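Local coordinates for multisubunit Na+/H+ antiporter, E subunit (Anoxybacillus flavithermus, PDB 6Z16), which probably serves as one subunit of a membrane complex that exchanges sodium ions for protons, in the CPA3 antiporter family, at residues Ile86-Thr95 against Gly125-Pro136; Val56-Glu67 against Phe149-Ser157. All coordinates share one frame; numbering follows the deposited sequence.

In the fold
Contact 1 pairs two strands, and contact 2 packs the helix that precedes the first strand on the helix that follows the second. Along the sequence, 56-67 comes first, then both halves of contact 1, 86-95 and 125-136, and finally 149-157, which returns to the first helix; contact 1 therefore lies wholly between the two halves of contact 2. Helix 51-79 is followed in the chain by strand 89-94, and strand 127-132 by helix 141-156. The centres are about 21 Å apart, with nearest atoms about 5 Å apart and not touching. Contact 1 thus builds part of a small three-stranded sheet, while contact 2 lays the terminal helix of the same region along a predicted transmembrane helix.

Contact 1 of 2, residues Ile86-Thr95 against Gly125-Pro136; sequences IQPAIFALPT and GSTLYIHALNSP
The carbonyl oxygen of L93 takes two bonds from neighbouring residues of the other strand. The backbone N of L128 approaches in the carbonyl plane at 2.9 Å, whereas T127 OG1, 2.8 Å from L93 O, donates from above that plane. With chi1 at -172°, OG1 is anti to the T127 backbone N and turned toward L93 O. The ladder is antiparallel: L93 with L128, F91 with I130 and A89 with A132 are hydrogen-bonded pairs, while A92 with Y129 and I90 with H131 are non-hydrogen-bonded ones. Among its bonds, F91 N to I130 O is nearly straight, with an N-H...O angle of 164°.

On the face carrying F91, I130 CG2 sits over the phenyl ring, 3.6 Å from its centroid, a CH-pi contact, while A132 CB meets the ring edge at F91 CE1. F91 CG stands between its backbone N and carbonyl carbon (chi1 64°), which lays the ring alongside I130. L93 CD2 then reaches I130 CG2 at 3.7 Å and continues the apolar row. On the other face, A92 CB touches Y129 CE1 at 3.6 Å, and I90 CG1 packs against H131 CD2 at 3.5 Å. The imidazole has its polar partner in another chain: H131 ND1 is hydrogen-bonded to H42 of the Multisubunit Na+/H+ antiporter chain.

Strand 127-132 is the middle one of this antiparallel sheet, with 116-121 along its other side, and K146 of helix 141-156 packs on F91, L93 and I130.

Contact 2 of 2, residues Val56-Glu67 against Phe149-Ser157; sequences VIIKLLFIFFKE and FEKTIMEVS
This is a mainly apolar helix-helix packing of 56-67, most of it in the predicted transmembrane span of helix 51-79, against the end of helix 141-156. The short axes come within 10.3 Å at 152°, close to antiparallel, and side chains rather than backbones make the junction.

At one end V56 CG2 slides past V156 CG2 at 3.7 Å, while V56 CG1 meets the carboxylate of E155, its OE2 3.3 Å away. Replacing V56 by an alanine would probably open a gap beside V156 CG2 and reduce the apolar cover there, since both CG methyls would be gone. One turn on, L60 CD1 touches both T152 CG2, at 3.7 Å, and V156 CG2, at 3.9 Å. T152 has CG2 anti to its backbone N, turned to L60, while its OG1 bonds back to S148 O in its own helix.

The contacting residues V56, L60, I63 and E67 recur every three or four positions, so one stripe of the helix faces 149-157, as when one face of a helix packs on a neighbour; the angle between the axes makes the pair antiparallel.

Farther along, I63 CG2 touches F149 CE1 at 3.6 Å. E67 comes at the same phenyl ring head-on: its CD lies in the ring plane at the edge, 3.7 Å from F149 CZ, with the carboxylate turned 76° to the ring. L109 of helix 100-111 packs on both I63 and F149.

Contact 1 of 2, residues Ile86-Thr95 against Gly125-Pro136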
loop_
_atom_site.group_PDB
_atom_site.type_symbol
_atom_site.label_atom_id
_atom_site.label_comp_id
_atom_site.label_asym_id
_atom_site.label_seq_id
_atom_site.Cartn_x
_atom_site.Cartn_y
_atom_site.Cartn_z
ATOM N N ILE E 86 11.940 -45.419 -28.212
ATOM C CA ILE E 86 11.987 -45.074 -26.797
ATOM C C ILE E 86 12.094 -46.334 -25.943
ATOM O O ILE E 86 11.777 -47.444 -26.372
ATOM C CB ILE E 86 10.769 -44.225 -26.400
ATOM C CG1 ILE E 86 9.475 -44.984 -26.684
ATOM C CG2 ILE E 86 10.790 -42.901 -27.135
ATOM C CD1 ILE E 86 8.241 -44.289 -26.175
ATOM N N GLN E 87 12.580 -46.147 -24.714
ATOM C CA GLN E 87 12.791 -47.196 -23.723
ATOM C C GLN E 87 12.274 -46.717 -22.372
ATOM O O GLN E 87 12.851 -45.794 -21.786
ATOM C CB GLN E 87 14.273 -47.558 -23.620
ATOM C CG GLN E 87 14.854 -48.240 -24.844
ATOM C CD GLN E 87 14.302 -49.634 -25.050
ATOM O OE1 GLN E 87 13.482 -49.867 -25.937
ATOM N NE2 GLN E 87 14.768 -50.577 -24.242
ATOM N N PRO E 88 11.208 -47.307 -21.845
ATOM C CA PRO E 88 10.602 -46.785 -20.616
ATOM C C PRO E 88 11.370 -47.214 -19.375
ATOM O O PRO E 88 12.147 -48.169 -19.387
ATOM C CB PRO E 88 9.206 -47.409 -20.631
ATOM C CG PRO E 88 9.419 -48.714 -21.317
ATOM C CD PRO E 88 10.478 -48.476 -22.362
ATOM N N ALA E 89 11.127 -46.488 -18.285
ATOM C CA ALA E 89 11.719 -46.853 -17.005
ATOM C C ALA E 89 10.857 -46.310 -15.877
ATOM O O ALA E 89 10.194 -45.287 -16.029
ATOM C CB ALA E 89 13.149 -46.316 -16.877
ATOM N N ILE E 90 10.872 -47.011 -14.745
ATOM C CA ILE E 90 10.354 -46.498 -13.481
ATOM C C ILE E 90 11.415 -46.761 -12.426
ATOM O O ILE E 90 11.874 -47.896 -12.278
ATOM C CB ILE E 90 9.014 -47.148 -13.079
ATOM C CG1 ILE E 90 7.892 -46.737 -14.029
ATOM C CG2 ILE E 90 8.632 -46.777 -11.665
ATOM C CD1 ILE E 90 6.602 -47.483 -13.801
ATOM N N PHE E 91 11.819 -45.717 -11.709
ATOM C CA PHE E 91 12.931 -45.851 -10.782
ATOM C C PHE E 91 12.696 -44.998 -9.545
ATOM O O PHE E 91 11.909 -44.047 -9.552
ATOM C CB PHE E 91 14.265 -45.498 -11.459
ATOM C CG PHE E 91 14.380 -44.067 -11.911
ATOM C CD1 PHE E 91 13.871 -43.668 -13.134
ATOM C CD2 PHE E 91 15.062 -43.140 -11.145
ATOM C CE1 PHE E 91 13.995 -42.365 -13.557
ATOM C CE2 PHE E 91 15.196 -41.838 -11.570
ATOM C CZ PHE E 91 14.664 -41.452 -12.782
ATOM N N ALA E 92 13.391 -45.365 -8.475
ATOM C CA ALA E 92 13.319 -44.669 -7.204
ATOM C C ALA E 92 14.445 -43.659 -7.083
ATOM O O ALA E 92 15.493 -43.777 -7.720
ATOM C CB ALA E 92 13.403 -45.653 -6.042
ATOM N N LEU E 93 14.219 -42.657 -6.238
ATOM C CA LEU E 93 15.283 -41.754 -5.891
ATOM C C LEU E 93 15.135 -41.389 -4.421
ATOM O O LEU E 93 14.009 -41.142 -3.959
ATOM C CB LEU E 93 15.277 -40.506 -6.782
ATOM C CG LEU E 93 14.113 -39.514 -6.785
ATOM C CD1 LEU E 93 14.371 -38.316 -5.875
ATOM C CD2 LEU E 93 13.797 -39.078 -8.186
ATOM N N PRO E 94 16.226 -41.389 -3.664
ATOM C CA PRO E 94 16.150 -40.968 -2.264
ATOM C C PRO E 94 15.960 -39.465 -2.159
ATOM O O PRO E 94 16.264 -38.703 -3.078
ATOM C CB PRO E 94 17.499 -41.400 -1.687
ATOM C CG PRO E 94 18.410 -41.395 -2.858
ATOM C CD PRO E 94 17.581 -41.827 -4.034
ATOM N N THR E 95 15.442 -39.045 -1.010
ATOM C CA THR E 95 15.056 -37.659 -0.806
ATOM C C THR E 95 15.477 -37.236 0.594
ATOM O O THR E 95 15.340 -38.005 1.549
ATOM C CB THR E 95 13.540 -37.482 -0.993
ATOM O OG1 THR E 95 13.147 -38.062 -2.242
ATOM C CG2 THR E 95 13.156 -36.012 -1.021
ATOM N N GLY E 125 8.322 -39.534 3.894
ATOM C CA GLY E 125 8.897 -38.510 3.045
ATOM C C GLY E 125 10.363 -38.764 2.756
ATOM O O GLY E 125 11.216 -37.918 3.035
ATOM N N SER E 126 10.666 -39.928 2.187
ATOM C CA SER E 126 12.037 -40.406 2.093
ATOM C C SER E 126 12.434 -40.919 0.721
ATOM O O SER E 126 13.637 -40.975 0.444
ATOM C CB SER E 126 12.283 -41.518 3.124
ATOM O OG SER E 126 11.479 -42.652 2.850
ATOM N N THR E 127 11.490 -41.296 -0.140
ATOM C CA THR E 127 11.840 -41.674 -1.501
ATOM C C THR E 127 10.703 -41.310 -2.447
ATOM O O THR E 127 9.538 -41.168 -2.052
ATOM C CB THR E 127 12.205 -43.167 -1.612
ATOM O OG1 THR E 127 12.712 -43.442 -2.923
ATOM C CG2 THR E 127 11.014 -44.055 -1.349
ATOM N N LEU E 128 11.074 -41.136 -3.710
ATOM C CA LEU E 128 10.164 -40.664 -4.743
ATOM C C LEU E 128 10.359 -41.543 -5.965
ATOM O O LEU E 128 11.484 -41.673 -6.459
ATOM C CB LEU E 128 10.441 -39.189 -5.063
ATOM C CG LEU E 128 9.538 -38.334 -5.952
ATOM C CD1 LEU E 128 9.584 -36.902 -5.478
ATOM C CD2 LEU E 128 9.979 -38.388 -7.394
ATOM N N TYR E 129 9.281 -42.158 -6.443
ATOM C CA TYR E 129 9.346 -42.959 -7.651
ATOM C C TYR E 129 8.992 -42.076 -8.839
ATOM O O TYR E 129 8.311 -41.060 -8.689
ATOM C CB TYR E 129 8.404 -44.153 -7.537
ATOM C CG TYR E 129 8.787 -45.081 -6.407
ATOM C CD1 TYR E 129 9.750 -46.058 -6.584
ATOM C CD2 TYR E 129 8.212 -44.954 -5.151
ATOM C CE1 TYR E 129 10.105 -46.901 -5.550
ATOM C CE2 TYR E 129 8.566 -45.779 -4.112
ATOM C CZ TYR E 129 9.515 -46.750 -4.315
ATOM O OH TYR E 129 9.873 -47.586 -3.283
ATOM N N ILE E 130 9.498 -42.440 -10.015
ATOM C CA ILE E 130 9.415 -41.548 -11.167
ATOM C C ILE E 130 9.582 -42.366 -12.441
ATOM O O ILE E 130 10.381 -43.306 -12.498
ATOM C CB ILE E 130 10.451 -40.404 -11.035
ATOM C CG1 ILE E 130 10.419 -39.428 -12.210
ATOM C CG2 ILE E 130 11.812 -40.946 -10.751
ATOM C CD1 ILE E 130 11.115 -38.152 -11.901
ATOM N N HIS E 131 8.796 -42.006 -13.456
ATOM C CA HIS E 131 8.740 -42.708 -14.732
ATOM C C HIS E 131 9.557 -41.945 -15.771
ATOM O O HIS E 131 9.158 -40.868 -16.224
ATOM C CB HIS E 131 7.288 -42.871 -15.177
ATOM C CG HIS E 131 7.126 -43.567 -16.492
ATOM N ND1 HIS E 131 7.124 -42.891 -17.693
ATOM C CD2 HIS E 131 6.962 -44.875 -16.797
ATOM C CE1 HIS E 131 6.967 -43.753 -18.679
ATOM N NE2 HIS E 131 6.867 -44.965 -18.163
ATOM N N ALA E 132 10.691 -42.521 -16.157
ATOM C CA ALA E 132 11.521 -41.966 -17.211
ATOM C C ALA E 132 11.040 -42.423 -18.580
ATOM O O ALA E 132 10.778 -43.610 -18.801
ATOM C CB ALA E 132 12.977 -42.383 -17.020
ATOM N N LEU E 133 10.960 -41.469 -19.509
ATOM C CA LEU E 133 10.510 -41.757 -20.866
ATOM C C LEU E 133 11.581 -42.479 -21.676
ATOM O O LEU E 133 11.286 -43.453 -22.373
ATOM C CB LEU E 133 10.100 -40.462 -21.558
ATOM C CG LEU E 133 9.543 -40.621 -22.965
ATOM C CD1 LEU E 133 8.320 -41.491 -22.915
ATOM C CD2 LEU E 133 9.200 -39.269 -23.556
ATOM N N ASN E 134 12.820 -42.002 -21.613
ATOM C CA ASN E 134 13.959 -42.646 -22.258
ATOM C C ASN E 134 14.894 -43.179 -21.184
ATOM O O ASN E 134 15.461 -42.401 -20.411
ATOM C CB ASN E 134 14.702 -41.671 -23.171
ATOM C CG ASN E 134 13.961 -41.398 -24.455
ATOM O OD1 ASN E 134 13.424 -42.313 -25.077
ATOM N ND2 ASN E 134 13.924 -40.134 -24.862
ATOM N N SER E 135 15.065 -44.505 -21.143
ATOM C CA SER E 135 15.858 -45.093 -20.064
ATOM C C SER E 135 17.362 -44.864 -20.237
ATOM O O SER E 135 17.978 -44.286 -19.324
ATOM C CB SER E 135 15.478 -46.567 -19.871
ATOM O OG SER E 135 16.236 -47.156 -18.831
ATOM N N PRO E 136 18.023 -45.265 -21.345
ATOM C CA PRO E 136 19.480 -45.061 -21.381
ATOM C C PRO E 136 19.890 -43.632 -21.679
ATOM O O PRO E 136 21.052 -43.281 -21.438
ATOM C CB PRO E 136 19.943 -46.001 -22.496
ATOM C CG PRO E 136 18.841 -45.985 -23.431
ATOM C CD PRO E 136 17.587 -45.892 -22.617
#

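Contact 2 of 2, residues Val56-Glu67 against Phe149-Ser157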
loop_
_atom_site.group_PDB
_atom_site.type_symbol
_atom_site.label_atom_id
_atom_site.label_comp_id
_atom_site.label_asym_id
_atom_site.label_seq_id
_atom_site.Cartn_x
_atom_site.Cartn_y
_atom_site.Cartn_z
ATOM N N VAL E 56 16.383 -16.192 -5.270
ATOM C CA VAL E 56 16.366 -17.602 -5.645
ATOM C C VAL E 56 14.962 -18.100 -5.987
ATOM O O VAL E 56 14.840 -19.067 -6.743
ATOM C CB VAL E 56 17.023 -18.497 -4.582
ATOM C CG1 VAL E 56 18.455 -18.041 -4.339
ATOM C CG2 VAL E 56 16.230 -18.509 -3.319
ATOM N N ILE E 57 13.886 -17.448 -5.530
ATOM C CA ILE E 57 12.593 -17.877 -6.067
ATOM C C ILE E 57 12.374 -17.304 -7.466
ATOM O O ILE E 57 11.673 -17.917 -8.285
ATOM C CB ILE E 57 11.409 -17.549 -5.133
ATOM C CG1 ILE E 57 11.219 -16.045 -4.940
ATOM C CG2 ILE E 57 11.558 -18.272 -3.801
ATOM C CD1 ILE E 57 9.920 -15.671 -4.256
ATOM N N ILE E 58 12.996 -16.161 -7.785
ATOM C CA ILE E 58 13.050 -15.714 -9.182
ATOM C C ILE E 58 13.841 -16.711 -10.030
ATOM O O ILE E 58 13.478 -17.010 -11.182
ATOM C CB ILE E 58 13.625 -14.287 -9.250
ATOM C CG1 ILE E 58 12.625 -13.291 -8.659
ATOM C CG2 ILE E 58 13.991 -13.880 -10.668
ATOM C CD1 ILE E 58 13.178 -11.901 -8.478
ATOM N N LYS E 59 14.899 -17.286 -9.445
ATOM C CA LYS E 59 15.658 -18.343 -10.108
ATOM C C LYS E 59 14.804 -19.585 -10.354
ATOM O O LYS E 59 14.884 -20.192 -11.427
ATOM C CB LYS E 59 16.891 -18.698 -9.278
ATOM C CG LYS E 59 17.792 -19.733 -9.913
ATOM C CD LYS E 59 19.054 -19.924 -9.100
ATOM C CE LYS E 59 19.919 -21.021 -9.690
ATOM N NZ LYS E 59 20.428 -20.645 -11.037
ATOM N N LEU E 60 13.970 -19.968 -9.382
ATOM C CA LEU E 60 13.079 -21.110 -9.595
ATOM C C LEU E 60 12.013 -20.835 -10.646
ATOM O O LEU E 60 11.638 -21.753 -11.385
ATOM C CB LEU E 60 12.410 -21.554 -8.295
ATOM C CG LEU E 60 13.092 -22.700 -7.542
ATOM C CD1 LEU E 60 14.378 -22.284 -6.897
ATOM C CD2 LEU E 60 12.155 -23.303 -6.507
ATOM N N LEU E 61 11.520 -19.596 -10.737
ATOM C CA LEU E 61 10.566 -19.256 -11.796
ATOM C C LEU E 61 11.210 -19.370 -13.178
ATOM O O LEU E 61 10.608 -19.919 -14.120
ATOM C CB LEU E 61 10.015 -17.849 -11.555
ATOM C CG LEU E 61 8.833 -17.301 -12.360
ATOM C CD1 LEU E 61 8.004 -16.410 -11.461
ATOM C CD2 LEU E 61 9.290 -16.502 -13.573
ATOM N N PHE E 62 12.445 -18.877 -13.310
ATOM C CA PHE E 62 13.148 -18.993 -14.584
ATOM C C PHE E 62 13.490 -20.443 -14.918
ATOM O O PHE E 62 13.450 -20.829 -16.094
ATOM C CB PHE E 62 14.406 -18.128 -14.566
ATOM C CG PHE E 62 14.130 -16.645 -14.638
ATOM C CD1 PHE E 62 12.894 -16.167 -15.053
ATOM C CD2 PHE E 62 15.112 -15.730 -14.290
ATOM C CE1 PHE E 62 12.642 -14.805 -15.117
ATOM C CE2 PHE E 62 14.866 -14.365 -14.352
ATOM C CZ PHE E 62 13.630 -13.905 -14.767
ATOM N N ILE E 63 13.798 -21.257 -13.903
ATOM C CA ILE E 63 14.037 -22.682 -14.118
ATOM C C ILE E 63 12.763 -23.382 -14.582
ATOM O O ILE E 63 12.812 -24.239 -15.473
ATOM C CB ILE E 63 14.635 -23.314 -12.844
ATOM C CG1 ILE E 63 16.099 -22.910 -12.687
ATOM C CG2 ILE E 63 14.534 -24.819 -12.840
ATOM C CD1 ILE E 63 16.693 -23.305 -11.362
ATOM N N PHE E 64 11.605 -22.993 -14.026
ATOM C CA PHE E 64 10.315 -23.517 -14.488
ATOM C C PHE E 64 10.083 -23.230 -15.967
ATOM O O PHE E 64 9.763 -24.139 -16.745
ATOM C CB PHE E 64 9.167 -22.923 -13.669
ATOM C CG PHE E 64 9.000 -23.525 -12.306
ATOM C CD1 PHE E 64 9.600 -24.726 -11.982
ATOM C CD2 PHE E 64 8.220 -22.890 -11.354
ATOM C CE1 PHE E 64 9.439 -25.281 -10.727
ATOM C CE2 PHE E 64 8.055 -23.436 -10.097
ATOM C CZ PHE E 64 8.667 -24.640 -9.783
ATOM N N PHE E 65 10.281 -21.975 -16.376
ATOM C CA PHE E 65 10.041 -21.593 -17.771
ATOM C C PHE E 65 11.013 -22.287 -18.732
ATOM O O PHE E 65 10.600 -22.819 -19.782
ATOM C CB PHE E 65 10.134 -20.076 -17.887
ATOM C CG PHE E 65 9.806 -19.541 -19.241
ATOM C CD1 PHE E 65 8.499 -19.535 -19.698
ATOM C CD2 PHE E 65 10.798 -18.995 -20.040
ATOM C CE1 PHE E 65 8.189 -19.023 -20.942
ATOM C CE2 PHE E 65 10.497 -18.474 -21.282
ATOM C CZ PHE E 65 9.189 -18.491 -21.737
ATOM N N LYS E 66 12.298 -22.347 -18.359
ATOM C CA LYS E 66 13.300 -22.954 -19.232
ATOM C C LYS E 66 13.116 -24.465 -19.342
ATOM O O LYS E 66 13.215 -25.023 -20.443
ATOM C CB LYS E 66 14.703 -22.611 -18.732
ATOM C CG LYS E 66 15.819 -23.203 -19.572
ATOM C CD LYS E 66 15.812 -22.614 -20.971
ATOM C CE LYS E 66 16.969 -23.138 -21.803
ATOM N NZ LYS E 66 16.907 -22.645 -23.207
ATOM N N GLU E 67 12.822 -25.143 -18.228
ATOM C CA GLU E 67 12.622 -26.586 -18.297
ATOM C C GLU E 67 11.320 -26.940 -18.996
ATOM O O GLU E 67 11.234 -28.005 -19.612
ATOM C CB GLU E 67 12.671 -27.208 -16.903
ATOM C CG GLU E 67 14.047 -27.156 -16.250
ATOM C CD GLU E 67 15.091 -27.989 -16.974
ATOM O OE1 GLU E 67 14.732 -29.041 -17.541
ATOM O OE2 GLU E 67 16.273 -27.591 -16.976
ATOM N N PHE E 149 18.608 -29.438 -8.766
ATOM C CA PHE E 149 17.299 -28.865 -8.450
ATOM C C PHE E 149 17.010 -28.916 -6.956
ATOM O O PHE E 149 16.606 -27.914 -6.356
ATOM C CB PHE E 149 16.191 -29.596 -9.212
ATOM C CG PHE E 149 16.080 -29.209 -10.657
ATOM C CD1 PHE E 149 16.723 -28.082 -11.145
ATOM C CD2 PHE E 149 15.301 -29.960 -11.523
ATOM C CE1 PHE E 149 16.610 -27.726 -12.479
ATOM C CE2 PHE E 149 15.176 -29.603 -12.856
ATOM C CZ PHE E 149 15.831 -28.487 -13.333
ATOM N N GLU E 150 17.217 -30.075 -6.332
ATOM C CA GLU E 150 16.949 -30.160 -4.904
ATOM C C GLU E 150 18.017 -29.453 -4.081
ATOM O O GLU E 150 17.730 -29.052 -2.954
ATOM C CB GLU E 150 16.794 -31.615 -4.465
ATOM C CG GLU E 150 18.050 -32.446 -4.442
ATOM C CD GLU E 150 17.752 -33.898 -4.117
ATOM O OE1 GLU E 150 16.559 -34.256 -4.048
ATOM O OE2 GLU E 150 18.703 -34.675 -3.902
ATOM N N LYS E 151 19.212 -29.236 -4.636
ATOM C CA LYS E 151 20.189 -28.361 -3.993
ATOM C C LYS E 151 19.693 -26.920 -3.951
ATOM O O LYS E 151 19.797 -26.241 -2.918
ATOM C CB LYS E 151 21.520 -28.443 -4.736
ATOM C CG LYS E 151 22.653 -27.672 -4.093
ATOM C CD LYS E 151 23.888 -27.718 -4.978
ATOM C CE LYS E 151 24.516 -29.102 -4.975
ATOM N NZ LYS E 151 25.777 -29.135 -5.762
ATOM N N THR E 152 19.143 -26.443 -5.071
ATOM C CA THR E 152 18.581 -25.098 -5.105
ATOM C C THR E 152 17.362 -24.981 -4.191
ATOM O O THR E 152 17.172 -23.948 -3.537
ATOM C CB THR E 152 18.230 -24.724 -6.545
ATOM O OG1 THR E 152 19.361 -24.982 -7.381
ATOM C CG2 THR E 152 17.914 -23.249 -6.651
ATOM N N ILE E 153 16.571 -26.052 -4.086
ATOM C CA ILE E 153 15.414 -26.065 -3.191
ATOM C C ILE E 153 15.854 -26.070 -1.725
ATOM O O ILE E 153 15.223 -25.429 -0.874
ATOM C CB ILE E 153 14.500 -27.255 -3.553
ATOM C CG1 ILE E 153 13.814 -26.990 -4.896
ATOM C CG2 ILE E 153 13.454 -27.538 -2.497
ATOM C CD1 ILE E 153 13.084 -28.169 -5.463
ATOM N N MET E 154 16.961 -26.754 -1.412
ATOM C CA MET E 154 17.526 -26.684 -0.066
ATOM C C MET E 154 18.024 -25.284 0.264
ATOM O O MET E 154 17.851 -24.809 1.391
ATOM C CB MET E 154 18.666 -27.689 0.096
ATOM C CG MET E 154 18.244 -29.137 0.234
ATOM S SD MET E 154 17.349 -29.476 1.754
ATOM C CE MET E 154 16.841 -31.162 1.456
ATOM N N GLU E 155 18.647 -24.602 -0.700
ATOM C CA GLU E 155 19.152 -23.272 -0.372
ATOM C C GLU E 155 18.090 -22.176 -0.473
ATOM O O GLU E 155 18.382 -21.032 -0.111
ATOM C CB GLU E 155 20.378 -22.920 -1.231
ATOM C CG GLU E 155 20.153 -22.798 -2.721
ATOM C CD GLU E 155 19.814 -21.387 -3.165
ATOM O OE1 GLU E 155 20.124 -20.434 -2.419
ATOM O OE2 GLU E 155 19.231 -21.237 -4.255
ATOM N N VAL E 156 16.882 -22.477 -0.959
ATOM C CA VAL E 156 15.763 -21.563 -0.717
ATOM C C VAL E 156 15.446 -21.508 0.773
ATOM O O VAL E 156 15.342 -20.430 1.367
ATOM C CB VAL E 156 14.516 -21.974 -1.525
ATOM C CG1 VAL E 156 13.328 -21.097 -1.142
ATOM C CG2 VAL E 156 14.758 -21.856 -3.005
ATOM N N SER E 157 15.309 -22.676 1.401
ATOM C CA SER E 157 14.892 -22.804 2.789
ATOM C C SER E 157 16.052 -22.728 3.774
ATOM O O SER E 157 15.878 -23.126 4.932
ATOM C CB SER E 157 14.136 -24.119 2.985
ATOM O OG SER E 157 13.798 -24.314 4.347
#